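Local coordinates for protein fumarate lyase (Mesorhizobium sp., PDB 3C8T) that is of unspecified function but belongs to the fumarate lyase superfamily, mainly helical enzymes that assemble as tetramers around a shared bundle of long helices, at residues R294-H299 and A330-I335; V31-A36 and T112-R117; T234-A239 and S302-M307. All coordinates share one frame; numbering follows the deposited sequence.

In the fold
All three contacts join long helices, but at different depths. Interactions 1 and 3 lie near the middle of the chain, their centres 11 Å apart. They share helix 284-306, which packs on helix 315-344 in interaction 1 and on helix 229-255 in interaction 3. Both are buried and largely apolar, and both reach other subunits of the tetramer. Interaction 2 sits farther out, about 24 Å from the chain centre, where helix 23-43 meets helix 104-140. It touches neither of the others. One leucine methyl there meets polar side chains whose partners are on their own helix, and one residue of the contact is partly exposed.

Interaction 1: R294-H299 and A330-I335; sequences RIVRNH and AVASGI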
# COMPACT_ATOMS: atom_id res chain seq x y z
N ARG A 294 4.12 -4.56 -9.07
CA ARG A 294 3.78 -4.39 -7.65
C ARG A 294 4.84 -3.63 -6.86
O ARG A 294 4.51 -2.94 -5.90
CB ARG A 294 3.63 -5.75 -6.95
CG ARG A 294 2.35 -6.41 -7.07
CD ARG A 294 1.86 -6.44 -8.49
NE ARG A 294 0.53 -7.03 -8.56
CZ ARG A 294 0.27 -8.16 -9.21
NH1 ARG A 294 1.25 -8.80 -9.82
NH2 ARG A 294 -0.97 -8.64 -9.24
N ILE A 295 6.12 -3.82 -7.21
CA ILE A 295 7.22 -3.16 -6.51
C ILE A 295 7.24 -1.66 -6.88
O ILE A 295 7.46 -0.80 -6.01
CB ILE A 295 8.59 -3.78 -6.90
CG1 ILE A 295 8.72 -5.24 -6.45
CG2 ILE A 295 9.74 -2.91 -6.37
CD1 ILE A 295 8.49 -5.44 -5.02
N VAL A 296 7.03 -1.36 -8.16
CA VAL A 296 6.90 0.04 -8.62
C VAL A 296 5.69 0.70 -7.94
O VAL A 296 5.80 1.79 -7.42
CB VAL A 296 6.79 0.14 -10.16
CG1 VAL A 296 6.75 1.63 -10.58
CG2 VAL A 296 7.99 -0.51 -10.80
N ARG A 297 4.55 0.00 -7.91
CA ARG A 297 3.39 0.48 -7.16
C ARG A 297 3.78 0.84 -5.72
O ARG A 297 3.39 1.87 -5.22
CB ARG A 297 2.27 -0.56 -7.17
CG ARG A 297 1.00 -0.14 -6.37
CD ARG A 297 0.16 -1.39 -5.96
NE ARG A 297 0.83 -2.13 -4.88
CZ ARG A 297 0.60 -3.38 -4.48
NH1 ARG A 297 -0.35 -4.15 -5.04
NH2 ARG A 297 1.36 -3.89 -3.51
N ASN A 298 4.55 -0.03 -5.06
CA ASN A 298 5.02 0.26 -3.69
C ASN A 298 5.92 1.50 -3.66
O ASN A 298 5.82 2.30 -2.75
CB ASN A 298 5.83 -0.91 -3.15
CG ASN A 298 4.95 -2.04 -2.63
OD1 ASN A 298 3.69 -1.97 -2.65
ND2 ASN A 298 5.60 -3.10 -2.17
N HIS A 299 6.80 1.66 -4.65
CA HIS A 299 7.59 2.92 -4.68
C HIS A 299 6.68 4.16 -4.86
O HIS A 299 6.98 5.21 -4.31
CB HIS A 299 8.75 2.86 -5.71
CG HIS A 299 9.75 1.77 -5.40
ND1 HIS A 299 10.43 1.69 -4.20
CD2 HIS A 299 10.17 0.71 -6.13
CE1 HIS A 299 11.22 0.64 -4.21
NE2 HIS A 299 11.08 0.02 -5.37
N ALA A 330 14.75 2.04 -11.80
CA ALA A 330 15.46 0.84 -12.16
C ALA A 330 14.52 -0.31 -12.51
O ALA A 330 14.70 -0.98 -13.54
CB ALA A 330 16.40 0.42 -11.02
N VAL A 331 13.55 -0.56 -11.64
CA VAL A 331 12.56 -1.62 -11.83
C VAL A 331 11.61 -1.30 -13.02
O VAL A 331 11.36 -2.16 -13.87
CB VAL A 331 11.74 -1.85 -10.55
CG1 VAL A 331 10.61 -2.87 -10.82
CG2 VAL A 331 12.65 -2.28 -9.39
N ALA A 332 11.10 -0.07 -13.10
CA ALA A 332 10.24 0.22 -14.24
C ALA A 332 10.96 0.09 -15.59
O ALA A 332 10.37 -0.37 -16.56
CB ALA A 332 9.57 1.62 -14.11
N SER A 333 12.22 0.49 -15.63
CA SER A 333 13.06 0.33 -16.80
C SER A 333 13.31 -1.13 -17.14
O SER A 333 13.33 -1.50 -18.32
CB SER A 333 14.41 1.04 -16.58
OG SER A 333 15.10 1.26 -17.81
N GLY A 334 13.54 -1.96 -16.13
CA GLY A 334 13.80 -3.38 -16.38
C GLY A 334 12.61 -4.14 -16.90
O GLY A 334 12.74 -4.96 -17.80
N ILE A 335 11.44 -3.88 -16.33
CA ILE A 335 10.20 -4.52 -16.85
C ILE A 335 9.77 -3.98 -18.23
O ILE A 335 9.26 -4.76 -19.07
CB ILE A 335 9.01 -4.59 -15.79
CG1 ILE A 335 8.43 -3.22 -15.48
CG2 ILE A 335 9.48 -5.26 -14.50
CD1 ILE A 335 7.36 -3.29 -14.44
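Val296 and Val331 meet in an antiparallel helix pair of the central bundle, formed by helix 284-306 and helix 315-344. The local axes approach to 9.5 Å and run at 152° to each other. The tightest point is Val296 CG2 against Val331 CG1, 3.5 Å apart. The two valine side chains slide past one another in opposite directions. Val296 uses CG2 alone here, its CG1 packing on helix 229-255. Val331 uses both branches. Val331 CG2 turns to Ile295 CG2 at 4.2 Å, although the far end of Ile295 leads away from this interface. Val296 CG2, which stands anti to its carbonyl carbon, also rests on Ala332, with the CB of that residue 4.2 Å away. The small alanine is consistent with the close backbones here, with the CA atoms of Val296 and Ala332 6.5 Å apart. Polar groups lie on another face of helix 294-299. There Arg297 NH2 donates to Asn298 OD1 at 3.1 Å, with an N-H...O angle of 168°. The oxygen lies in the guanidinium plane. The same NH2 forms a salt bridge with Asp305 of the second subunit, and NH1 forms one with Asp305 of the third subunit. Together these bonds would fix the rotation of the guanidinium where subunits meet. Within the chain, Phe12 covers Ile295 and Val331. Helix 229-255 closes another side, with Leu238 and Ser242 against Val296, while helix 104-140 packs on Ser333.

Interaction 2: V31-A36 and T112-R117; sequences VETEVA and TVLQIR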
# COMPACT_ATOMS: atom_id res chain seq x y z
N VAL A 31 29.10 17.52 -8.51
CA VAL A 31 30.17 18.38 -9.01
C VAL A 31 29.65 19.28 -10.14
O VAL A 31 29.86 20.51 -10.10
CB VAL A 31 31.39 17.55 -9.49
CG1 VAL A 31 32.50 18.45 -9.98
CG2 VAL A 31 31.90 16.62 -8.39
N GLU A 32 28.95 18.68 -11.12
CA GLU A 32 28.36 19.45 -12.22
C GLU A 32 27.53 20.63 -11.72
O GLU A 32 27.65 21.74 -12.24
CB GLU A 32 27.57 18.53 -13.19
CG GLU A 32 26.74 19.29 -14.21
CD GLU A 32 25.95 18.42 -15.19
OE1 GLU A 32 26.03 17.16 -15.12
OE2 GLU A 32 25.24 19.02 -16.05
N THR A 33 26.74 20.41 -10.68
CA THR A 33 25.88 21.43 -10.07
C THR A 33 26.71 22.54 -9.41
O THR A 33 26.42 23.73 -9.60
CB THR A 33 24.95 20.76 -9.04
OG1 THR A 33 24.20 19.72 -9.68
CG2 THR A 33 24.00 21.77 -8.32
N GLU A 34 27.73 22.16 -8.63
CA GLU A 34 28.57 23.13 -7.90
C GLU A 34 29.36 24.04 -8.86
O GLU A 34 29.51 25.23 -8.60
CB GLU A 34 29.54 22.41 -6.98
CG GLU A 34 28.88 21.71 -5.81
CD GLU A 34 28.69 22.60 -4.58
OE1 GLU A 34 28.96 23.83 -4.66
OE2 GLU A 34 28.27 22.06 -3.53
N VAL A 35 29.85 23.46 -9.95
CA VAL A 35 30.60 24.19 -10.97
C VAL A 35 29.69 25.17 -11.66
O VAL A 35 30.07 26.33 -11.87
CB VAL A 35 31.20 23.22 -12.04
CG1 VAL A 35 31.70 23.98 -13.29
CG2 VAL A 35 32.29 22.39 -11.46
N ALA A 36 28.48 24.73 -12.00
CA ALA A 36 27.52 25.59 -12.66
C ALA A 36 27.13 26.71 -11.71
O ALA A 36 26.92 27.85 -12.14
CB ALA A 36 26.30 24.80 -13.13
N THR A 112 19.83 15.02 -8.36
CA THR A 112 18.72 14.08 -8.59
C THR A 112 17.93 14.45 -9.83
O THR A 112 17.63 13.57 -10.65
CB THR A 112 17.79 13.96 -7.35
OG1 THR A 112 18.58 13.49 -6.25
CG2 THR A 112 16.62 12.99 -7.57
N VAL A 113 17.60 15.72 -9.98
CA VAL A 113 16.87 16.16 -11.18
C VAL A 113 17.68 15.87 -12.47
O VAL A 113 17.13 15.44 -13.47
CB VAL A 113 16.39 17.64 -11.04
CG1 VAL A 113 16.05 18.26 -12.38
CG2 VAL A 113 15.15 17.72 -10.09
N LEU A 114 18.99 16.03 -12.42
CA LEU A 114 19.82 15.74 -13.58
C LEU A 114 19.78 14.25 -13.96
O LEU A 114 19.73 13.90 -15.14
CB LEU A 114 21.29 16.18 -13.34
CG LEU A 114 21.45 17.71 -13.19
CD1 LEU A 114 22.84 18.03 -12.63
CD2 LEU A 114 21.22 18.39 -14.50
N GLN A 115 19.81 13.37 -12.96
CA GLN A 115 19.63 11.95 -13.19
C GLN A 115 18.23 11.65 -13.74
O GLN A 115 18.09 10.93 -14.72
CB GLN A 115 19.86 11.22 -11.89
CG GLN A 115 21.34 11.21 -11.39
CD GLN A 115 21.43 10.59 -10.00
OE1 GLN A 115 20.63 10.89 -9.13
NE2 GLN A 115 22.38 9.68 -9.81
N ILE A 116 17.18 12.19 -13.10
CA ILE A 116 15.80 12.06 -13.62
C ILE A 116 15.65 12.46 -15.11
O ILE A 116 14.91 11.81 -15.86
CB ILE A 116 14.77 12.83 -12.72
CG1 ILE A 116 14.71 12.19 -11.29
CG2 ILE A 116 13.37 12.80 -13.30
CD1 ILE A 116 13.87 12.98 -10.26
N ARG A 117 16.35 13.52 -15.55
CA ARG A 117 16.40 13.85 -16.97
C ARG A 117 16.92 12.68 -17.82
O ARG A 117 16.30 12.31 -18.84
CB ARG A 117 17.23 15.10 -17.22
CG ARG A 117 17.16 15.51 -18.67
CD ARG A 117 17.38 16.98 -18.87
NE ARG A 117 18.71 17.35 -18.41
CZ ARG A 117 19.16 18.60 -18.41
NH1 ARG A 117 18.38 19.58 -18.85
NH2 ARG A 117 20.37 18.86 -17.96
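Leu114 reaches across to Thr33 and Glu32 with a single methyl, CD1. Leu114 CD1 lies 3.7 Å from Thr33 OG1 and 4.0 Å from Glu32 CD, the carboxylate carbon. These are van der Waals contacts between a methyl and polar groups. The leucine crosses both side chains at a slant. Its CG is anti to the carbonyl carbon (chi1 -65°), and the chain then extends outward to bridge a wide gap. The nearest CA atoms, those of Thr33 and Leu114, are 9.0 Å apart. Glu32 is drawn out straight, with CG anti to the backbone N, and brings its carboxylate carbon up to the leucine methyl. The next shell fixes the polar atoms. Glu32 OE1 forms a salt bridge with Arg29 NE, and Thr33 OG1 hydrogen bonds to Arg29 O. One residue, a turn earlier on the same helix, thus steadies both side chains, and its own side chain also touches Leu114. Arg117 comes near from the other helix, but its NH2 stays 5.2 Å from Glu32 OE2, too far for a salt bridge, so any attraction would be weak and long-range. That NH2 bonds instead to the carbonyl of Leu215. The contact joins helix 23-43 to the long helix 104-140. Helix 204-215 borders it, with Leu215 against Glu32 and Ala36, while helix 80-91 packs on Val31 and Glu34 beyond.

Interaction 3: T234-A239 and S302-M307; sequences TVQFLA and SMLDAM
Val235 and Met303 make the apolar half of this contact, and Gln236 and Leu304 make the mixed half. In the first pair, Val235 CG2 is 3.8 Å from Met303 CG, and Val235 CB is 3.9 Å from the same atom. The methionine therefore touches with its methylene, not with its sulfur. Its chain bends at chi2 (-55°) and again at chi3 (-54°), which curls the end back beside its own helix. The two side chains cross at about a right angle. Their CA atoms, 7.2 Å apart, are the nearest CA pair of the two segments. The curled methionine also packs on Val231 and Ala232 of helix 229-255 and on Glu321 and Ala324 of helix 315-344. It thus fills the junction of three helices.

In the second pair, the amide end of Gln236 lies against the forked tip of Leu304. Gln236 CD is 4.0 Å from Leu304 CD2. These side chains also cross nearly at a right angle. Neither CB points directly at the opposing helix, and the ends of the chains close the distance. Leu240 of the third subunit packs on Gln236, so the third subunit borders this edge of the contact.

Packing with the adjoining residues extends the interface. Val235 CG1 comes to 3.7 Å from the carbonyl carbon C of His299, and Ala239 rests on Ala300. On the far side of its helix, Phe237 lies on Arg177 and Ile181 of helix 160-185.

The arrangement is side-by-side packing of long helices, 229-255 with 284-306. It is consistent with the central helical bundle of the fumarate lyase superfamily, in which long helices from all four subunits pack together to build the tetramer core.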
# COMPACT_ATOMS: atom_id res chain seq x y z
N THR A 234 6.18 11.74 -10.84
CA THR A 234 7.05 10.99 -11.74
C THR A 234 7.03 9.51 -11.41
O THR A 234 6.94 8.66 -12.30
CB THR A 234 8.49 11.53 -11.70
OG1 THR A 234 8.43 12.89 -12.09
CG2 THR A 234 9.40 10.78 -12.68
N VAL A 235 7.12 9.18 -10.13
CA VAL A 235 7.08 7.75 -9.75
C VAL A 235 5.67 7.15 -9.90
O VAL A 235 5.52 5.97 -10.23
CB VAL A 235 7.60 7.59 -8.33
CG1 VAL A 235 7.58 6.10 -7.89
CG2 VAL A 235 9.02 8.21 -8.24
N GLN A 236 4.64 7.94 -9.63
CA GLN A 236 3.27 7.55 -9.89
C GLN A 236 3.10 7.16 -11.35
O GLN A 236 2.47 6.15 -11.63
CB GLN A 236 2.27 8.64 -9.52
CG GLN A 236 2.04 8.86 -8.03
CD GLN A 236 0.69 9.59 -7.77
OE1 GLN A 236 -0.18 9.08 -7.06
NE2 GLN A 236 0.51 10.77 -8.39
N PHE A 237 3.69 7.97 -12.25
CA PHE A 237 3.69 7.71 -13.66
C PHE A 237 4.40 6.37 -13.96
O PHE A 237 3.90 5.58 -14.74
CB PHE A 237 4.33 8.88 -14.45
CG PHE A 237 4.68 8.51 -15.92
CD1 PHE A 237 3.67 8.42 -16.89
CD2 PHE A 237 5.97 8.16 -16.28
CE1 PHE A 237 3.97 8.04 -18.20
CE2 PHE A 237 6.29 7.78 -17.59
CZ PHE A 237 5.27 7.73 -18.55
N LEU A 238 5.57 6.14 -13.37
CA LEU A 238 6.23 4.83 -13.49
C LEU A 238 5.33 3.67 -13.11
O LEU A 238 5.32 2.64 -13.78
CB LEU A 238 7.55 4.77 -12.66
CG LEU A 238 8.61 5.79 -13.17
CD1 LEU A 238 9.84 5.85 -12.28
CD2 LEU A 238 8.99 5.63 -14.64
N ALA A 239 4.62 3.84 -12.01
CA ALA A 239 3.64 2.86 -11.54
C ALA A 239 2.47 2.64 -12.50
O ALA A 239 1.97 1.52 -12.61
CB ALA A 239 3.13 3.22 -10.14
N SER A 302 5.21 4.94 -1.39
CA SER A 302 6.23 5.65 -0.59
C SER A 302 6.34 7.12 -0.95
O SER A 302 6.56 7.94 -0.08
CB SER A 302 7.64 5.06 -0.77
OG SER A 302 7.77 3.75 -0.28
N MET A 303 6.24 7.45 -2.24
CA MET A 303 6.31 8.86 -2.65
C MET A 303 5.12 9.68 -2.14
O MET A 303 5.28 10.82 -1.75
CB MET A 303 6.52 9.02 -4.19
CG MET A 303 7.97 8.74 -4.64
SD MET A 303 9.29 9.71 -3.81
CE MET A 303 8.72 11.37 -4.08
N LEU A 304 3.93 9.09 -2.12
CA LEU A 304 2.78 9.76 -1.52
C LEU A 304 2.98 10.00 -0.02
O LEU A 304 2.57 11.03 0.49
CB LEU A 304 1.48 8.96 -1.81
CG LEU A 304 1.09 8.95 -3.32
CD1 LEU A 304 -0.01 7.98 -3.61
CD2 LEU A 304 0.72 10.34 -3.80
N ASP A 305 3.64 9.08 0.67
CA ASP A 305 4.05 9.29 2.06
C ASP A 305 5.12 10.40 2.20
O ASP A 305 5.04 11.23 3.08
CB ASP A 305 4.54 7.99 2.71
CG ASP A 305 3.43 6.91 2.85
OD1 ASP A 305 2.27 7.26 3.16
OD2 ASP A 305 3.72 5.69 2.66
N ALA A 306 6.11 10.40 1.31
CA ALA A 306 7.20 11.36 1.33
C ALA A 306 6.75 12.81 1.11
O ALA A 306 7.46 13.76 1.49
CB ALA A 306 8.27 10.98 0.26
N MET A 307 5.59 12.97 0.49
CA MET A 307 4.97 14.29 0.27
C MET A 307 4.59 14.98 1.56
O MET A 307 4.52 16.22 1.59
CB MET A 307 3.70 14.16 -0.57
CG MET A 307 3.95 13.89 -2.04
SD MET A 307 2.42 13.93 -2.96
CE MET A 307 2.27 15.72 -3.01